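Local coordinates for protein IroE-like serine hydrolase (Shewanella oneidensis, PDB 3GFF) that probably hydrolyses ester bonds as an esterase D-family, IroE-like serine hydrolase of the alpha/beta-hydrolase type, at residues R20-T25 and R86-T91; V79-T84 and L118-K123. All coordinates share one frame; numbering follows the deposited sequence.

Interaction 1 of 2, residues R20-T25 and R86-T91; sequences RLLKET and RMRDYT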
loop_
_atom_site.group_PDB
_atom_site.type_symbol
_atom_site.label_atom_id
_atom_site.label_comp_id
_atom_site.label_asym_id
_atom_site.label_seq_id
_atom_site.Cartn_x
_atom_site.Cartn_y
_atom_site.Cartn_z
ATOM N N ARG A 20 -0.667 -34.984 -3.042
ATOM C CA ARG A 20 -1.066 -36.346 -2.689
ATOM C C ARG A 20 -2.031 -36.323 -1.487
ATOM O O ARG A 20 -2.969 -37.107 -1.429
ATOM C CB ARG A 20 0.183 -37.098 -2.293
ATOM C CG ARG A 20 1.287 -37.004 -3.344
ATOM C CD ARG A 20 1.538 -38.245 -3.971
ATOM N NE ARG A 20 2.045 -39.129 -2.946
ATOM C CZ ARG A 20 2.231 -40.425 -3.121
ATOM N NH1 ARG A 20 1.991 -41.006 -4.312
ATOM N NH2 ARG A 20 2.665 -41.147 -2.106
ATOM N N LEU A 21 -1.733 -35.440 -0.522
ATOM C CA LEU A 21 -2.555 -35.197 0.663
ATOM C C LEU A 21 -3.962 -34.690 0.332
ATOM O O LEU A 21 -4.922 -35.202 0.856
ATOM C CB LEU A 21 -1.908 -34.123 1.564
ATOM C CG LEU A 21 -1.077 -34.623 2.735
ATOM C CD1 LEU A 21 -0.219 -33.527 3.359
ATOM C CD2 LEU A 21 -2.076 -35.215 3.753
ATOM N N LEU A 22 -4.044 -33.635 -0.483
ATOM C CA LEU A 22 -5.316 -33.045 -0.887
ATOM C C LEU A 22 -5.954 -33.757 -2.114
ATOM O O LEU A 22 -7.111 -33.496 -2.446
ATOM C CB LEU A 22 -5.161 -31.511 -1.089
ATOM C CG LEU A 22 -4.779 -30.742 0.196
ATOM C CD1 LEU A 22 -4.592 -29.232 0.015
ATOM C CD2 LEU A 22 -5.830 -31.016 1.287
ATOM N N LYS A 23 -5.220 -34.665 -2.751
ATOM C CA LYS A 23 -5.724 -35.440 -3.896
ATOM C C LYS A 23 -6.188 -34.518 -5.045
ATOM O O LYS A 23 -7.203 -34.758 -5.704
ATOM C CB LYS A 23 -6.833 -36.410 -3.435
ATOM C CG LYS A 23 -6.963 -37.674 -4.282
ATOM C CD LYS A 23 -8.063 -38.642 -3.797
ATOM C CE LYS A 23 -7.910 -40.064 -4.413
ATOM N NZ LYS A 23 -7.977 -40.167 -5.927
ATOM N N GLU A 24 -5.410 -33.466 -5.284
ATOM C CA GLU A 24 -5.691 -32.488 -6.341
ATOM C C GLU A 24 -4.420 -31.775 -6.752
ATOM O O GLU A 24 -3.388 -31.873 -6.097
ATOM C CB GLU A 24 -6.731 -31.442 -5.862
ATOM C CG GLU A 24 -6.299 -30.656 -4.640
ATOM C CD GLU A 24 -7.389 -29.749 -4.029
ATOM O OE1 GLU A 24 -8.592 -29.916 -4.315
ATOM O OE2 GLU A 24 -7.038 -28.888 -3.207
ATOM N N THR A 25 -4.522 -31.057 -7.858
ATOM C CA THR A 25 -3.478 -30.177 -8.326
ATOM C C THR A 25 -3.631 -28.879 -7.552
ATOM O O THR A 25 -4.744 -28.370 -7.403
ATOM C CB THR A 25 -3.675 -29.845 -9.800
ATOM O OG1 THR A 25 -3.748 -31.067 -10.533
ATOM C CG2 THR A 25 -2.509 -28.979 -10.337
ATOM N N ARG A 86 -11.874 -23.151 -0.725
ATOM C CA ARG A 86 -11.566 -22.232 0.365
ATOM C C ARG A 86 -12.303 -22.528 1.683
ATOM O O ARG A 86 -11.716 -22.456 2.754
ATOM C CB ARG A 86 -11.903 -20.825 -0.108
ATOM C CG ARG A 86 -11.641 -19.714 0.899
ATOM C CD ARG A 86 -11.626 -18.362 0.205
ATOM N NE ARG A 86 -10.901 -17.411 1.030
ATOM C CZ ARG A 86 -11.472 -16.549 1.868
ATOM N NH1 ARG A 86 -12.807 -16.481 1.966
ATOM N NH2 ARG A 86 -10.704 -15.736 2.600
HETATM N N MSE A 87 -13.587 -22.850 1.622
HETATM C CA MSE A 87 -14.296 -23.143 2.859
HETATM C C MSE A 87 -13.773 -24.434 3.482
HETATM O O MSE A 87 -13.847 -24.613 4.671
HETATM C CB MSE A 87 -15.811 -23.195 2.664
HETATM C CG MSE A 87 -16.482 -21.806 2.507
HETATM SE SE MSE A 87 -16.178 -20.613 4.051
HETATM C CE MSE A 87 -17.077 -21.754 5.292
ATOM N N ARG A 88 -13.229 -25.316 2.675
ATOM C CA ARG A 88 -12.741 -26.584 3.175
ATOM C C ARG A 88 -11.404 -26.387 3.838
ATOM O O ARG A 88 -11.220 -26.837 4.953
ATOM C CB ARG A 88 -12.610 -27.595 2.041
ATOM C CG ARG A 88 -12.216 -29.019 2.438
ATOM C CD ARG A 88 -11.729 -29.767 1.204
ATOM N NE ARG A 88 -10.519 -29.143 0.670
ATOM C CZ ARG A 88 -9.942 -29.457 -0.486
ATOM N NH1 ARG A 88 -10.452 -30.401 -1.278
ATOM N NH2 ARG A 88 -8.840 -28.818 -0.866
ATOM N N ASP A 89 -10.501 -25.659 3.170
ATOM C CA ASP A 89 -9.121 -25.520 3.608
ATOM C C ASP A 89 -8.845 -24.443 4.625
ATOM O O ASP A 89 -7.850 -24.520 5.306
ATOM C CB ASP A 89 -8.237 -25.228 2.404
ATOM C CG ASP A 89 -8.242 -26.349 1.377
ATOM O OD1 ASP A 89 -8.480 -27.521 1.751
ATOM O OD2 ASP A 89 -7.997 -26.054 0.183
ATOM N N TYR A 90 -9.703 -23.440 4.722
ATOM C CA TYR A 90 -9.445 -22.310 5.602
ATOM C C TYR A 90 -10.193 -22.368 6.916
ATOM O O TYR A 90 -10.030 -21.467 7.734
ATOM C CB TYR A 90 -9.710 -20.983 4.853
ATOM C CG TYR A 90 -8.619 -20.563 3.887
ATOM C CD1 TYR A 90 -7.724 -21.483 3.361
ATOM C CD2 TYR A 90 -8.545 -19.259 3.427
ATOM C CE1 TYR A 90 -6.755 -21.116 2.481
ATOM C CE2 TYR A 90 -7.553 -18.872 2.502
ATOM C CZ TYR A 90 -6.679 -19.813 2.026
ATOM O OH TYR A 90 -5.695 -19.488 1.087
ATOM N N THR A 91 -10.997 -23.422 7.114
ATOM C CA THR A 91 -11.788 -23.601 8.339
ATOM C C THR A 91 -11.226 -24.718 9.209
ATOM O O THR A 91 -10.991 -25.812 8.744
ATOM C CB THR A 91 -13.297 -23.805 8.021
ATOM O OG1 THR A 91 -13.491 -24.909 7.132
ATOM C CG2 THR A 91 -13.874 -22.512 7.373
#
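R88 reaches across to E24 and builds a salt-bridge network of E24, R88 and D89, joining the beta hairpin at the edge of an alpha/beta-hydrolase sheet to the short helix 86-89. Where the hairpin turns into strand 24-31, K23 and E24 both face S19 in a G1 beta bulge, and E24 projects toward the helix. The helix opens with R86, whose carbonyl accepts the backbone N-H of Y90 and whose guanidinium is bridged to D50. R88 follows. With chi1 at -175° it sends CG away from the backbone N, and the bend at chi3 then turns the guanidinium back beside D89 while NH2 still reaches the glutamate. R88 NH2 donates to E24 OE2 at 3.0 Å with an N-H...O angle of 156°. The oxygen lies in the guanidinium plane, yet it is approached from above its own carboxylate plane, and the two groups are turned 42° apart. E24 OE1 lies 3.6 Å from R88 NH1, so the pairing is single rather than bidentate. E24 OE2 is shared further, with R26 and T84. Shortening R88 to an alanine is likely to leave E24 and D89, two acids already close together, without the cation that lies between them. Next in sequence, D89 is gripped side-on: R88 NE (2.8 Å) and R88 NH2 (2.9 Å) both donate to D89 OD1, the latter along its syn lone pair. D89 OD2 also has R26 as a salt-bridge partner, though the position of that oxygen is less certain. L22, packed on F120 of helix 114-132, sets its CD2 methyl over one face of the R88 guanidinium, 4.3 Å from R88 NH2 and 4.4 Å from D89 OD1.

Interaction 2 of 2, residues V79-T84 and L118-K123; sequences VGIHNT and LDFIEK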
loop_
_atom_site.group_PDB
_atom_site.type_symbol
_atom_site.label_atom_id
_atom_site.label_comp_id
_atom_site.label_asym_id
_atom_site.label_seq_id
_atom_site.Cartn_x
_atom_site.Cartn_y
_atom_site.Cartn_z
ATOM N N VAL A 79 5.576 -16.313 -1.604
ATOM C CA VAL A 79 4.815 -17.438 -2.113
ATOM C C VAL A 79 3.316 -17.154 -1.943
ATOM O O VAL A 79 2.864 -16.998 -0.835
ATOM C CB VAL A 79 5.173 -18.754 -1.396
ATOM C CG1 VAL A 79 4.313 -19.905 -1.953
ATOM C CG2 VAL A 79 6.619 -19.065 -1.632
ATOM N N GLY A 80 2.579 -17.049 -3.056
ATOM C CA GLY A 80 1.118 -16.866 -3.044
ATOM C C GLY A 80 0.426 -18.203 -3.306
ATOM O O GLY A 80 0.674 -18.854 -4.327
ATOM N N ILE A 81 -0.442 -18.624 -2.393
ATOM C CA ILE A 81 -1.115 -19.917 -2.535
ATOM C C ILE A 81 -2.540 -19.735 -3.064
ATOM O O ILE A 81 -3.347 -19.037 -2.471
ATOM C CB ILE A 81 -1.099 -20.711 -1.185
ATOM C CG1 ILE A 81 0.314 -20.760 -0.627
ATOM C CG2 ILE A 81 -1.633 -22.174 -1.349
ATOM C CD1 ILE A 81 0.395 -21.398 0.728
ATOM N N HIS A 82 -2.863 -20.346 -4.198
ATOM C CA HIS A 82 -4.207 -20.194 -4.704
ATOM C C HIS A 82 -5.113 -21.182 -4.028
ATOM O O HIS A 82 -4.662 -22.222 -3.575
ATOM C CB HIS A 82 -4.320 -20.394 -6.208
ATOM C CG HIS A 82 -3.512 -19.432 -6.989
ATOM N ND1 HIS A 82 -3.391 -19.511 -8.352
ATOM C CD2 HIS A 82 -2.730 -18.398 -6.593
ATOM C CE1 HIS A 82 -2.607 -18.533 -8.775
ATOM N NE2 HIS A 82 -2.187 -17.847 -7.724
ATOM N N ASN A 83 -6.394 -20.825 -3.987
ATOM C CA ASN A 83 -7.439 -21.665 -3.471
ATOM C C ASN A 83 -8.078 -22.575 -4.521
ATOM O O ASN A 83 -8.051 -22.323 -5.732
ATOM C CB ASN A 83 -8.559 -20.800 -2.894
ATOM C CG ASN A 83 -8.233 -20.259 -1.547
ATOM O OD1 ASN A 83 -7.867 -21.010 -0.655
ATOM N ND2 ASN A 83 -8.413 -18.971 -1.365
ATOM N N THR A 84 -8.627 -23.671 -4.020
ATOM C CA THR A 84 -9.477 -24.533 -4.815
ATOM C C THR A 84 -10.780 -24.469 -3.973
ATOM O O THR A 84 -11.657 -23.646 -4.247
ATOM C CB THR A 84 -8.885 -25.918 -4.955
ATOM O OG1 THR A 84 -8.814 -26.536 -3.674
ATOM C CG2 THR A 84 -7.471 -25.847 -5.575
ATOM N N LEU A 118 -2.876 -27.187 6.152
ATOM C CA LEU A 118 -1.603 -26.872 6.795
ATOM C C LEU A 118 -0.615 -28.036 6.576
ATOM O O LEU A 118 0.582 -27.826 6.348
ATOM C CB LEU A 118 -1.780 -26.577 8.291
ATOM C CG LEU A 118 -2.300 -25.166 8.590
ATOM C CD1 LEU A 118 -2.933 -25.076 9.999
ATOM C CD2 LEU A 118 -1.137 -24.135 8.357
ATOM N N ASP A 119 -1.110 -29.267 6.659
ATOM C CA ASP A 119 -0.259 -30.438 6.399
ATOM C C ASP A 119 0.268 -30.378 4.974
ATOM O O ASP A 119 1.437 -30.702 4.705
ATOM C CB ASP A 119 -1.029 -31.723 6.606
ATOM C CG ASP A 119 -1.322 -32.005 8.071
ATOM O OD1 ASP A 119 -0.708 -31.410 8.980
ATOM O OD2 ASP A 119 -2.194 -32.821 8.305
ATOM N N PHE A 120 -0.595 -29.979 4.044
ATOM C CA PHE A 120 -0.197 -29.758 2.639
ATOM C C PHE A 120 0.989 -28.789 2.523
ATOM O O PHE A 120 1.924 -29.020 1.765
ATOM C CB PHE A 120 -1.383 -29.286 1.786
ATOM C CG PHE A 120 -0.977 -28.374 0.616
ATOM C CD1 PHE A 120 -0.304 -28.878 -0.495
ATOM C CD2 PHE A 120 -1.288 -27.001 0.638
ATOM C CE1 PHE A 120 0.068 -28.039 -1.572
ATOM C CE2 PHE A 120 -0.881 -26.136 -0.431
ATOM C CZ PHE A 120 -0.202 -26.678 -1.525
ATOM N N ILE A 121 0.944 -27.711 3.289
ATOM C CA ILE A 121 2.011 -26.716 3.284
ATOM C C ILE A 121 3.306 -27.320 3.844
ATOM O O ILE A 121 4.352 -27.234 3.213
ATOM C CB ILE A 121 1.608 -25.428 4.053
ATOM C CG1 ILE A 121 0.463 -24.709 3.326
ATOM C CG2 ILE A 121 2.853 -24.481 4.264
ATOM C CD1 ILE A 121 -0.130 -23.540 4.096
ATOM N N GLU A 122 3.223 -27.975 4.996
ATOM C CA GLU A 122 4.421 -28.514 5.634
ATOM C C GLU A 122 5.000 -29.747 5.022
ATOM O O GLU A 122 6.223 -29.918 5.040
ATOM C CB GLU A 122 4.169 -28.785 7.127
ATOM C CG GLU A 122 3.917 -27.507 7.900
ATOM C CD GLU A 122 3.991 -27.675 9.388
ATOM O OE1 GLU A 122 3.035 -28.167 10.015
ATOM O OE2 GLU A 122 4.998 -27.243 9.953
ATOM N N LYS A 123 4.127 -30.621 4.519
ATOM C CA LYS A 123 4.562 -31.905 4.027
ATOM C C LYS A 123 4.845 -31.893 2.527
ATOM O O LYS A 123 5.667 -32.660 2.076
ATOM C CB LYS A 123 3.555 -33.002 4.406
ATOM C CG LYS A 123 3.342 -33.149 5.914
ATOM C CD LYS A 123 4.556 -33.735 6.623
ATOM C CE LYS A 123 4.223 -34.125 8.107
ATOM N NZ LYS A 123 5.394 -34.745 8.835
#
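I81 divides its side chain between two neighbours on helix 114-132, its gamma methyl meeting F120 and its delta methyl meeting I121. With CG2 anti to the backbone N and CG1 beside it (chi1 -51°), the two branches diverge and each finds a different partner. I81 CG2 comes to the edge of the F120 ring, close to the ring plane, 4.1 Å from F120 CE2. The two side chains pass each other pointing opposite ways, and I81 meets the ring at its edge and not over its face. I81 CD1, at the tip of the extended other branch, lies 4.0 Å from I121 CD1, where the two isoleucines cross at a slant. This is the layer contact of an alpha/beta sandwich: strand 77-81 leads, after helix 86-89 and a long excursion, into helix 114-132, which covers the sheet before the chain returns in the parallel strand 138-144, a beta-alpha-beta crossover that skips over strand 43-48. All three touching residues are buried, and the contact is wholly apolar. L125, one turn farther along the helix, touches both I81 and F120, while R26 of strand 24-31 lies against I81 and F120 from the adjacent strand.

From the N terminus, the hairpin segment 20-25 comes first, then 79-84, 86-91 and 118-123, so the two contacts cross rather than nest. Interaction 1 closes a loop of 60 intervening residues, from the hairpin turn to helix 86-89; interaction 2 opens within that loop, at the end of strand 77-81, and closes 33 residues later on helix 114-132. Their centres lie about 8 Å apart. They are stitched directly by E24 OE2 and T84 OG1, a probable hydrogen bond, while L21 packs on the backbone of D119 and F120. Edge hairpin, neighbouring strand, short helix and covering helix thus meet at one corner of the sheet.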